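Local coordinates for Thiol:disulfide interchange protein (PDB 4OD7) that probably oxidises dithiols to disulfides in proteins folding in the periplasm, as a DsbA-type member of the thioredoxin family, at residues Pro91-Gly96 / Thr111-Ala116; Phe28-Pro33 / Lys71-Ala76; Trp77-Ala82 / Asp124-Ser129; Gln101-Arg104 / Asp108-Thr111. The protein carries 1 engineered substitution. One frame throughout, in Å; residues are numbered along the deposited sequence.

Contact 1: Pro91-Gly96 / Thr111-Ala116; sequences PALFKG and TTFINA
Methyl packing carries the meeting of Thr-112 with Ala-92 and Leu-93. A single branch of the threonine, CG2, lies 3.8 Å from Ala-92 CB, and the same CG2 stands 3.7 Å from Leu-93 CD2. Ala-92 points its CB toward the partner segment, whereas the leucine arrives from the flank, its side chain slanting past that of the threonine. The torsion of Thr-112 sorts its two branches: OG1 sits beside the backbone N (chi1 -55°), which leaves CG2 anti to that N and pointed at the neighbouring helix.

The aromatic component is smaller. Leu-93 CD2, already against the threonine, also approaches Phe-113 CE2 at 4.0 Å, so one leucine methyl touches two successive residues of the partner helix. Phe-113 also packs on Ala-76, Val-79 and Ala-80 of helix 70-83, and its ring meets that of Tyr-123.

Polar groups form no bond across the interface. Thr-112 OG1 is instead hydrogen-bonded to Asp-108 O, four residues back in its own helix, so the hydroxyl is satisfied without the partner segment and the residue meets that segment through its methyl.

Backbone geometry is consistent with a modest contact made by side chains alone. The axes of the two short segments come no nearer than 10.0 Å and their directions differ by 137°, about midway between perpendicular and antiparallel. Such packing of helix 86-99 against helix 106-115 is characteristic of the helical domain that DsbA proteins insert into the thioredoxin fold.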
loop_
_atom_site.group_PDB
_atom_site.type_symbol
_atom_site.label_atom_id
_atom_site.label_comp_id
_atom_site.label_asym_id
_atom_site.label_seq_id
_atom_site.Cartn_x
_atom_site.Cartn_y
_atom_site.Cartn_z
ATOM N N PRO A 91 7.604 9.117 1.985
ATOM C CA PRO A 91 8.914 8.872 2.577
ATOM C C PRO A 91 9.062 9.394 4.013
ATOM O O PRO A 91 9.657 8.732 4.876
ATOM C CB PRO A 91 9.842 9.586 1.611
ATOM C CG PRO A 91 9.120 9.615 0.343
ATOM C CD PRO A 91 7.733 9.813 0.694
ATOM N N ALA A 92 8.475 10.563 4.279
ATOM C CA ALA A 92 8.574 11.207 5.621
ATOM C C ALA A 92 7.798 10.464 6.716
ATOM O O ALA A 92 8.196 10.455 7.891
ATOM C CB ALA A 92 8.081 12.699 5.560
ATOM N N LEU A 93 6.703 9.831 6.326
ATOM C CA LEU A 93 5.890 9.104 7.256
ATOM C C LEU A 93 6.576 7.801 7.600
ATOM O O LEU A 93 6.612 7.409 8.744
ATOM C CB LEU A 93 4.528 8.856 6.660
ATOM C CG LEU A 93 3.621 10.093 6.524
ATOM C CD1 LEU A 93 2.446 9.691 5.739
ATOM C CD2 LEU A 93 3.183 10.712 7.833
ATOM N N PHE A 94 7.114 7.128 6.605
ATOM C CA PHE A 94 7.922 5.936 6.895
ATOM C C PHE A 94 9.100 6.303 7.801
ATOM O O PHE A 94 9.335 5.674 8.803
ATOM C CB PHE A 94 8.472 5.292 5.617
ATOM C CG PHE A 94 7.550 4.310 4.970
ATOM C CD1 PHE A 94 7.183 3.150 5.603
ATOM C CD2 PHE A 94 7.074 4.547 3.693
ATOM C CE1 PHE A 94 6.328 2.244 4.973
ATOM C CE2 PHE A 94 6.227 3.647 3.062
ATOM C CZ PHE A 94 5.857 2.493 3.703
ATOM N N LYS A 95 9.802 7.363 7.448
ATOM C CA LYS A 95 10.954 7.802 8.215
ATOM C C LYS A 95 10.584 8.138 9.655
ATOM O O LYS A 95 11.249 7.697 10.589
ATOM C CB LYS A 95 11.618 8.988 7.521
ATOM C CG LYS A 95 12.718 9.591 8.314
ATOM C CD LYS A 95 13.283 10.834 7.712
ATOM C CE LYS A 95 14.164 11.491 8.765
ATOM N NZ LYS A 95 15.215 10.583 9.273
ATOM N N GLY A 96 9.516 8.898 9.835
ATOM C CA GLY A 96 9.147 9.331 11.154
ATOM C C GLY A 96 8.683 8.189 12.007
ATOM O O GLY A 96 8.864 8.203 13.186
ATOM N N THR A 111 2.487 17.770 11.862
ATOM C CA THR A 111 3.776 18.452 11.653
ATOM C C THR A 111 4.503 17.858 10.477
ATOM O O THR A 111 5.123 18.576 9.736
ATOM C CB THR A 111 4.709 18.372 12.869
ATOM O OG1 THR A 111 4.110 19.066 13.970
ATOM C CG2 THR A 111 6.017 19.003 12.551
ATOM N N THR A 112 4.429 16.539 10.314
ATOM C CA THR A 112 5.061 15.847 9.190
ATOM C C THR A 112 4.560 16.302 7.814
ATOM O O THR A 112 5.347 16.590 6.921
ATOM C CB THR A 112 4.821 14.314 9.310
ATOM O OG1 THR A 112 5.274 13.861 10.588
ATOM C CG2 THR A 112 5.529 13.532 8.191
ATOM N N PHE A 113 3.245 16.393 7.671
ATOM C CA PHE A 113 2.632 16.898 6.448
ATOM C C PHE A 113 3.127 18.335 6.174
ATOM O O PHE A 113 3.562 18.634 5.065
ATOM C CB PHE A 113 1.126 16.850 6.547
ATOM C CG PHE A 113 0.542 15.494 6.183
ATOM C CD1 PHE A 113 -0.151 15.301 4.997
ATOM C CD2 PHE A 113 0.730 14.400 6.995
ATOM C CE1 PHE A 113 -0.676 14.058 4.669
ATOM C CE2 PHE A 113 0.174 13.143 6.661
ATOM C CZ PHE A 113 -0.500 12.979 5.506
ATOM N N ILE A 114 3.089 19.200 7.195
ATOM C CA ILE A 114 3.514 20.600 7.043
ATOM C C ILE A 114 4.994 20.716 6.635
ATOM O O ILE A 114 5.318 21.509 5.762
ATOM C CB ILE A 114 3.263 21.417 8.350
ATOM C CG1 ILE A 114 1.751 21.545 8.634
ATOM C CG2 ILE A 114 3.926 22.791 8.260
ATOM C CD1 ILE A 114 1.411 22.046 10.016
ATOM N N ASN A 115 5.881 19.896 7.197
ATOM C CA ASN A 115 7.282 19.905 6.775
ATOM C C ASN A 115 7.529 19.337 5.378
ATOM O O ASN A 115 8.527 19.654 4.742
ATOM C CB ASN A 115 8.082 19.109 7.736
ATOM C CG ASN A 115 8.389 19.866 8.932
ATOM O OD1 ASN A 115 8.632 21.063 8.866
ATOM N ND2 ASN A 115 8.320 19.199 10.074
ATOM N N ALA A 116 6.586 18.534 4.896
ATOM C CA ALA A 116 6.584 18.050 3.514
ATOM C C ALA A 116 5.872 19.037 2.563
ATOM O O ALA A 116 5.487 18.646 1.452
ATOM C CB ALA A 116 5.928 16.679 3.438
#

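Contact 2: Phe28-Pro33 / Lys71-Ala76; sequences FSFYSP and KEMTRA. Engineered in segment 28-33: Ser-32 (natural residue Cys).
Met-73 lays its bent side chain against Phe-30 and Tyr-31, joining helix 70-83 of the inserted helical domain to the active-site loop of the thioredoxin fold. Its terminal methyl, CE, lies 3.4 Å from Phe-30 CD2 and 3.7 Å from Phe-30 CB. Further up the chain, Met-73 CG meets Tyr-31 CE2 at 3.9 Å. Turns at chi2 (-63°) and chi3 (-67°) fold the thioether, so that CG and CE address different aromatic residues, whose side chains that of Met-73 crosses at about a right angle.

Behind this first shell, Phe-28 CE1 stands 3.6 Å above the plane of the Phe-30 ring, over its centre, while Leu-93 and Ser-90 of helix 86-99 also touch the Phe-30 side chain. Met-73 in turn rests on Ile-109 and His-62. The loop itself is shaped by a type I turn from Ser-29 to Ser-32 and by an ST turn, in which Tyr-31 N donates to Ser-29 OG at 3.1 Å. Tyr-31 OH is tied to Leu-69 N, just before the helix.

At the end of the loop comes Ser-32, engineered in place of the redox-active cysteine: its OG caps Cys-35 N and is also hydrogen-bonded to an acidic side chain of the bound peptide.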
loop_
_atom_site.group_PDB
_atom_site.type_symbol
_atom_site.label_atom_id
_atom_site.label_comp_id
_atom_site.label_asym_id
_atom_site.label_seq_id
_atom_site.Cartn_x
_atom_site.Cartn_y
_atom_site.Cartn_z
ATOM N N PHE A 28 -0.648 -1.863 2.836
ATOM C CA PHE A 28 0.628 -1.582 3.498
ATOM C C PHE A 28 0.401 -0.942 4.842
ATOM O O PHE A 28 -0.707 -0.559 5.175
ATOM C CB PHE A 28 1.495 -0.681 2.592
ATOM C CG PHE A 28 1.165 0.800 2.681
ATOM C CD1 PHE A 28 1.993 1.687 3.375
ATOM C CD2 PHE A 28 0.028 1.320 2.054
ATOM C CE1 PHE A 28 1.693 3.035 3.427
ATOM C CE2 PHE A 28 -0.266 2.657 2.128
ATOM C CZ PHE A 28 0.585 3.511 2.808
ATOM N N SER A 29 1.478 -0.815 5.596
ATOM C CA SER A 29 1.508 -0.064 6.824
ATOM C C SER A 29 2.818 0.735 6.905
ATOM O O SER A 29 3.901 0.240 6.553
ATOM C CB SER A 29 1.399 -0.995 8.050
ATOM O OG SER A 29 1.538 -0.274 9.260
ATOM N N PHE A 30 2.716 1.974 7.372
ATOM C CA PHE A 30 3.891 2.785 7.606
ATOM C C PHE A 30 4.720 2.211 8.727
ATOM O O PHE A 30 5.895 2.510 8.837
ATOM C CB PHE A 30 3.513 4.188 7.943
ATOM C CG PHE A 30 3.122 4.993 6.754
ATOM C CD1 PHE A 30 4.075 5.312 5.775
ATOM C CD2 PHE A 30 1.809 5.451 6.605
ATOM C CE1 PHE A 30 3.747 6.094 4.672
ATOM C CE2 PHE A 30 1.467 6.228 5.500
ATOM C CZ PHE A 30 2.447 6.529 4.517
ATOM N N TYR A 31 4.121 1.332 9.518
ATOM C CA TYR A 31 4.828 0.659 10.617
ATOM C C TYR A 31 5.630 -0.574 10.244
ATOM O O TYR A 31 6.503 -0.966 10.965
ATOM C CB TYR A 31 3.823 0.250 11.669
ATOM C CG TYR A 31 3.345 1.371 12.560
ATOM C CD1 TYR A 31 4.103 1.759 13.652
ATOM C CD2 TYR A 31 2.147 2.033 12.322
ATOM C CE1 TYR A 31 3.668 2.742 14.502
ATOM C CE2 TYR A 31 1.715 3.038 13.178
ATOM C CZ TYR A 31 2.491 3.378 14.257
ATOM O OH TYR A 31 2.126 4.344 15.140
ATOM N N SER A 32 5.360 -1.112 9.069
ATOM C CA SER A 32 5.879 -2.370 8.612
ATOM C C SER A 32 7.286 -2.239 7.970
ATOM O O SER A 32 7.468 -1.536 6.970
ATOM C CB SER A 32 4.858 -2.949 7.624
ATOM O OG SER A 32 5.428 -3.895 6.764
ATOM N N PRO A 33 8.301 -2.895 8.562
ATOM C CA PRO A 33 9.593 -2.828 7.900
ATOM C C PRO A 33 9.564 -3.457 6.528
ATOM O O PRO A 33 10.197 -2.962 5.635
ATOM C CB PRO A 33 10.526 -3.585 8.857
ATOM C CG PRO A 33 9.864 -3.520 10.151
ATOM C CD PRO A 33 8.397 -3.550 9.871
ATOM N N LYS A 71 -4.496 3.264 13.106
ATOM C CA LYS A 71 -5.672 3.811 12.511
ATOM C C LYS A 71 -5.520 5.315 12.267
ATOM O O LYS A 71 -6.072 5.863 11.313
ATOM C CB LYS A 71 -6.856 3.421 13.388
ATOM C CG LYS A 71 -7.026 4.203 14.640
ATOM C CD LYS A 71 -8.308 3.793 15.354
ATOM C CE LYS A 71 -8.294 4.204 16.822
ATOM N NZ LYS A 71 -7.226 3.515 17.612
ATOM N N GLU A 72 -4.696 5.971 13.067
ATOM C CA GLU A 72 -4.424 7.370 12.860
ATOM C C GLU A 72 -3.597 7.522 11.617
ATOM O O GLU A 72 -3.682 8.547 10.951
ATOM C CB GLU A 72 -3.786 8.010 14.096
ATOM C CG GLU A 72 -4.809 8.084 15.194
ATOM C CD GLU A 72 -5.003 6.808 15.986
ATOM O OE1 GLU A 72 -4.380 5.783 15.724
ATOM O OE2 GLU A 72 -5.940 6.784 16.772
ATOM N N MET A 73 -2.778 6.507 11.325
ATOM C CA MET A 73 -1.934 6.526 10.158
ATOM C C MET A 73 -2.707 6.189 8.919
ATOM O O MET A 73 -2.385 6.656 7.831
ATOM C CB MET A 73 -0.743 5.578 10.358
ATOM C CG MET A 73 0.275 6.180 11.360
ATOM S SD MET A 73 1.085 7.710 10.937
ATOM C CE MET A 73 2.069 7.187 9.570
ATOM N N THR A 74 -3.750 5.401 9.076
ATOM C CA THR A 74 -4.666 5.157 7.976
ATOM C C THR A 74 -5.388 6.419 7.547
ATOM O O THR A 74 -5.538 6.651 6.371
ATOM C CB THR A 74 -5.696 4.093 8.355
ATOM O OG1 THR A 74 -5.017 2.859 8.548
ATOM C CG2 THR A 74 -6.771 3.923 7.308
ATOM N N ARG A 75 -5.790 7.249 8.507
ATOM C CA ARG A 75 -6.392 8.555 8.196
ATOM C C ARG A 75 -5.370 9.501 7.536
ATOM O O ARG A 75 -5.702 10.166 6.587
ATOM C CB ARG A 75 -6.983 9.193 9.444
ATOM C CG ARG A 75 -7.700 10.541 9.178
ATOM C CD ARG A 75 -8.550 10.904 10.405
ATOM N NE ARG A 75 -9.711 10.023 10.573
ATOM C CZ ARG A 75 -10.873 10.171 9.971
ATOM N NH1 ARG A 75 -11.105 11.188 9.154
ATOM N NH2 ARG A 75 -11.822 9.295 10.204
ATOM N N ALA A 76 -4.123 9.501 8.017
ATOM C CA ALA A 76 -3.021 10.247 7.408
ATOM C C ALA A 76 -2.885 9.881 5.941
ATOM O O ALA A 76 -2.681 10.730 5.092
ATOM C CB ALA A 76 -1.711 9.951 8.133
#

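Contact 3: Trp77-Ala82 / Asp124-Ser129; sequences WAVAIA and DAAINS
Ala-126 O is gripped twice by one residue, while the CB of the same alanine faces Val-79 across the contact. Ser-129 OG donates to this carbonyl oxygen at 2.6 Å and Ser-129 N does so at 2.9 Å, the second bond closing a type I turn from Ala-126 to Ser-129. The hydroxyl comes in bent rather than end-on: the C=O...OG angle is 129°, and OG is tilted 18° from the carbonyl plane. Ser-129 OG also caps Val-132 N, so a single hydroxyl links the turn after helix 120-126 to the first turn of helix 130-145.

Against this junction Val-79 sets its two methyls. With CG1 anti to the backbone N (chi1 172°), that branch reaches Ala-126 CB at 4.4 Å, and CG2 takes the neighbouring residue, standing 3.8 Å from Ile-127 CA. The CB of Ile-127 points away from the valine, which therefore meets the isoleucine chiefly at its backbone; Val-79 CG2 to Ile-127 CB is 4.3 Å. No hydrogen bond joins the two segments.

The contact belongs to the helical domain inserted in the thioredoxin fold of DsbA, here packing helix 70-83 beside the corner between helices 120-126 and 130-145. Arg-75, one turn before Val-79, adds a polar tie by bonding through NH1 to Ile-127 O. On another side of helix 70-83, Trp-77 NE1 is hydrogen-bonded to Arg-60 O, and Ile-81 CG1 lies 4.1 Å above one face of the indole, offset toward its rim.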
loop_
_atom_site.group_PDB
_atom_site.type_symbol
_atom_site.label_atom_id
_atom_site.label_comp_id
_atom_site.label_asym_id
_atom_site.label_seq_id
_atom_site.Cartn_x
_atom_site.Cartn_y
_atom_site.Cartn_z
ATOM N N TRP A 77 -2.958 8.599 5.648
ATOM C CA TRP A 77 -2.786 8.179 4.283
ATOM C C TRP A 77 -3.978 8.670 3.444
ATOM O O TRP A 77 -3.802 9.083 2.312
ATOM C CB TRP A 77 -2.651 6.670 4.181
ATOM C CG TRP A 77 -2.401 6.183 2.755
ATOM C CD1 TRP A 77 -3.158 5.328 2.058
ATOM C CD2 TRP A 77 -1.319 6.554 1.892
ATOM N NE1 TRP A 77 -2.628 5.117 0.829
ATOM C CE2 TRP A 77 -1.490 5.857 0.697
ATOM C CE3 TRP A 77 -0.211 7.391 2.027
ATOM C CZ2 TRP A 77 -0.599 5.973 -0.374
ATOM C CZ3 TRP A 77 0.686 7.492 0.957
ATOM C CH2 TRP A 77 0.478 6.801 -0.216
ATOM N N ALA A 78 -5.181 8.607 4.009
ATOM C CA ALA A 78 -6.368 9.195 3.360
ATOM C C ALA A 78 -6.164 10.708 3.074
ATOM O O ALA A 78 -6.643 11.202 2.097
ATOM C CB ALA A 78 -7.612 8.969 4.193
ATOM N N VAL A 79 -5.584 11.446 4.021
ATOM C CA VAL A 79 -5.279 12.862 3.811
ATOM C C VAL A 79 -4.292 13.010 2.652
ATOM O O VAL A 79 -4.420 13.913 1.830
ATOM C CB VAL A 79 -4.737 13.515 5.093
ATOM C CG1 VAL A 79 -4.230 14.938 4.811
ATOM C CG2 VAL A 79 -5.828 13.539 6.149
ATOM N N ALA A 80 -3.283 12.139 2.615
ATOM C CA ALA A 80 -2.269 12.210 1.580
ATOM C C ALA A 80 -2.898 12.032 0.202
ATOM O O ALA A 80 -2.499 12.707 -0.758
ATOM C CB ALA A 80 -1.214 11.175 1.816
ATOM N N ILE A 81 -3.833 11.080 0.108
ATOM C CA ILE A 81 -4.593 10.811 -1.112
ATOM C C ILE A 81 -5.440 12.015 -1.457
ATOM O O ILE A 81 -5.453 12.437 -2.607
ATOM C CB ILE A 81 -5.463 9.577 -0.998
ATOM C CG1 ILE A 81 -4.556 8.340 -0.829
ATOM C CG2 ILE A 81 -6.371 9.428 -2.223
ATOM C CD1 ILE A 81 -5.289 7.144 -0.402
ATOM N N ALA A 82 -6.175 12.533 -0.477
ATOM C CA ALA A 82 -7.064 13.652 -0.723
ATOM C C ALA A 82 -6.319 14.902 -1.215
ATOM O O ALA A 82 -6.861 15.675 -2.041
ATOM C CB ALA A 82 -7.889 13.979 0.537
ATOM N N ASP A 124 -5.844 20.915 7.877
ATOM C CA ASP A 124 -6.898 21.006 8.891
ATOM C C ASP A 124 -8.286 20.873 8.310
ATOM O O ASP A 124 -9.198 20.388 8.989
ATOM C CB ASP A 124 -6.796 22.311 9.663
ATOM C CG ASP A 124 -5.559 22.364 10.562
ATOM O OD1 ASP A 124 -5.009 21.265 10.886
ATOM O OD2 ASP A 124 -5.179 23.512 10.961
ATOM N N ALA A 125 -8.427 21.330 7.071
ATOM C CA ALA A 125 -9.696 21.240 6.345
ATOM C C ALA A 125 -9.963 19.797 5.937
ATOM O O ALA A 125 -11.052 19.276 6.112
ATOM C CB ALA A 125 -9.664 22.136 5.116
ATOM N N ALA A 126 -8.916 19.138 5.473
ATOM C CA ALA A 126 -9.028 17.787 4.936
ATOM C C ALA A 126 -9.224 16.705 6.011
ATOM O O ALA A 126 -9.946 15.768 5.768
ATOM C CB ALA A 126 -7.784 17.462 4.066
ATOM N N ILE A 127 -8.569 16.813 7.170
ATOM C CA ILE A 127 -8.358 15.661 8.050
ATOM C C ILE A 127 -9.673 15.002 8.529
ATOM O O ILE A 127 -9.721 13.782 8.655
ATOM C CB ILE A 127 -7.486 16.031 9.277
ATOM C CG1 ILE A 127 -7.210 14.792 10.106
ATOM C CG2 ILE A 127 -8.141 17.141 10.109
ATOM C CD1 ILE A 127 -6.278 15.016 11.198
ATOM N N ASN A 128 -10.735 15.785 8.764
ATOM C CA ASN A 128 -12.025 15.204 9.128
ATOM C C ASN A 128 -13.102 15.512 8.076
ATOM O O ASN A 128 -14.307 15.431 8.333
ATOM C CB ASN A 128 -12.457 15.712 10.483
ATOM C CG ASN A 128 -11.543 15.230 11.587
ATOM O OD1 ASN A 128 -11.303 14.037 11.737
ATOM N ND2 ASN A 128 -10.983 16.165 12.334
ATOM N N SER A 129 -12.652 15.763 6.864
ATOM C CA SER A 129 -13.566 15.982 5.758
ATOM C C SER A 129 -14.314 14.715 5.395
ATOM O O SER A 129 -13.856 13.631 5.672
ATOM C CB SER A 129 -12.795 16.527 4.542
ATOM O OG SER A 129 -11.890 15.583 4.041
#

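Contact 4: Gln101-Arg104 / Asp108-Thr111; sequences QSIR and DIRT
The first turn of helix 106-115 holds the loop that precedes it through Asp-108, whose carboxylate reaches back to Arg-104. Arg-104 N donates to Asp-108 OD2 at 2.8 Å with an N-H...O angle of 151°, and the oxygen receives it on its anti lone pair, the one directed away from OD1. The aspartate CG lies beside its own backbone N (chi1 -67°), which swings the carboxylate back over the helix start toward the loop.

The same oxygen is closely hemmed in. Arg-104 CB lies 3.1 Å from Asp-108 OD2, with CG and CD of the arginine following alongside it. The guanidinium nevertheless forms no salt bridge here: its plane stands 84° from that of the carboxylate, and Arg-104 NE remains 4.6 Å from Asp-108 OD2. The opposite charges may still favour each other at that range. Ser-102 O, at 3.3 Å from Asp-108 OD2, is a neighbouring acceptor and not a partner.

The weak bond from Ser-105 N, just before the helix, to Asp-108 OD2 resembles one half of a capping box; the stronger bond to Arg-104 N extends the grip one residue further back.

Apolar contact flanks the polar one. Ile-103 CA packs on Asp-108 CB at 3.8 Å, the two side chains sliding past each other in opposite directions. Ile-103 CG2 also meets Ile-109 CG1 at 3.8 Å, the isoleucines crossing at about a right angle. Beyond them Ile-109 packs on Ala-76 of helix 70-83 and on Tyr-123 of helix 120-126.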
loop_
_atom_site.group_PDB
_atom_site.type_symbol
_atom_site.label_atom_id
_atom_site.label_comp_id
_atom_site.label_asym_id
_atom_site.label_seq_id
_atom_site.Cartn_x
_atom_site.Cartn_y
_atom_site.Cartn_z
ATOM N N GLN A 101 11.595 7.576 14.705
ATOM C CA GLN A 101 10.545 7.448 15.710
ATOM C C GLN A 101 10.221 8.798 16.326
ATOM O O GLN A 101 10.060 8.946 17.529
ATOM C CB GLN A 101 10.937 6.448 16.787
ATOM C CG GLN A 101 10.955 5.034 16.294
ATOM C CD GLN A 101 12.222 4.687 15.577
ATOM O OE1 GLN A 101 13.140 5.494 15.501
ATOM N NE2 GLN A 101 12.276 3.486 15.020
ATOM N N SER A 102 10.089 9.781 15.462
ATOM C CA SER A 102 9.724 11.091 15.872
ATOM C C SER A 102 8.192 11.327 15.866
ATOM O O SER A 102 7.706 12.303 16.460
ATOM C CB SER A 102 10.411 12.089 14.964
ATOM O OG SER A 102 10.342 11.676 13.623
ATOM N N ILE A 103 7.455 10.413 15.230
ATOM C CA ILE A 103 6.006 10.520 15.122
ATOM C C ILE A 103 5.441 9.775 16.296
ATOM O O ILE A 103 5.385 8.554 16.284
ATOM C CB ILE A 103 5.459 9.999 13.784
ATOM C CG1 ILE A 103 6.001 10.871 12.663
ATOM C CG2 ILE A 103 3.929 10.020 13.793
ATOM C CD1 ILE A 103 5.684 10.373 11.278
ATOM N N ARG A 104 5.020 10.568 17.290
ATOM C CA ARG A 104 4.536 10.105 18.576
ATOM C C ARG A 104 3.064 10.319 18.784
ATOM O O ARG A 104 2.450 9.634 19.579
ATOM C CB ARG A 104 5.215 10.965 19.641
ATOM C CG ARG A 104 6.695 10.968 19.638
ATOM C CD ARG A 104 7.155 12.294 20.182
ATOM N NE ARG A 104 8.595 12.324 20.312
ATOM C CZ ARG A 104 9.239 12.350 21.472
ATOM N NH1 ARG A 104 8.574 12.381 22.621
ATOM N NH2 ARG A 104 10.559 12.349 21.483
ATOM N N ASP A 108 2.119 15.193 15.680
ATOM C CA ASP A 108 3.317 14.882 14.921
ATOM C C ASP A 108 3.029 14.477 13.472
ATOM O O ASP A 108 3.796 14.747 12.564
ATOM C CB ASP A 108 4.082 13.781 15.612
ATOM C CG ASP A 108 4.638 14.215 16.924
ATOM O OD1 ASP A 108 4.883 15.424 17.131
ATOM O OD2 ASP A 108 4.873 13.326 17.736
ATOM N N ILE A 109 1.941 13.764 13.260
ATOM C CA ILE A 109 1.522 13.457 11.898
ATOM C C ILE A 109 1.278 14.765 11.159
ATOM O O ILE A 109 1.813 14.986 10.081
ATOM C CB ILE A 109 0.283 12.584 11.866
ATOM C CG1 ILE A 109 0.535 11.320 12.688
ATOM C CG2 ILE A 109 -0.040 12.225 10.436
ATOM C CD1 ILE A 109 -0.617 10.356 12.767
ATOM N N ARG A 110 0.495 15.648 11.760
ATOM C CA ARG A 110 0.260 16.981 11.216
ATOM C C ARG A 110 1.554 17.748 10.913
ATOM O O ARG A 110 1.720 18.278 9.804
ATOM C CB ARG A 110 -0.609 17.763 12.183
ATOM C CG ARG A 110 -0.964 19.149 11.730
ATOM C CD ARG A 110 -1.948 19.758 12.657
ATOM N NE ARG A 110 -2.345 21.082 12.213
ATOM C CZ ARG A 110 -1.684 22.195 12.521
ATOM N NH1 ARG A 110 -0.557 22.130 13.214
ATOM N NH2 ARG A 110 -2.128 23.374 12.106
ATOM N N THR A 111 2.487 17.770 11.862
ATOM C CA THR A 111 3.776 18.452 11.653
ATOM C C THR A 111 4.503 17.858 10.477
ATOM O O THR A 111 5.123 18.576 9.736
ATOM C CB THR A 111 4.709 18.372 12.869
ATOM O OG1 THR A 111 4.110 19.066 13.970
ATOM C CG2 THR A 111 6.017 19.003 12.551
#

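From the N terminus, contact 2 closes the first loop: it returns the chain, after two helices and strand 58-62 of the thioredoxin fold, from the active-site loop to helix 70-83. That helix then opens contact 3, whose long, mostly helical excursion, without strands, ends at the C-terminal end of helix 120-126 and the turn that follows. Contacts 1 and 4 both nest inside this excursion; contact 4 closes the short connection between helices 86-99 and 106-115 and shares Thr-111 with contact 1. None of the loops cross. Physical bridges run between them: Phe-30 CZ packs on Trp-77 CE3, Gly-96 CA on Ile-103 CD1, and Arg-110 forms a salt bridge with Asp-124.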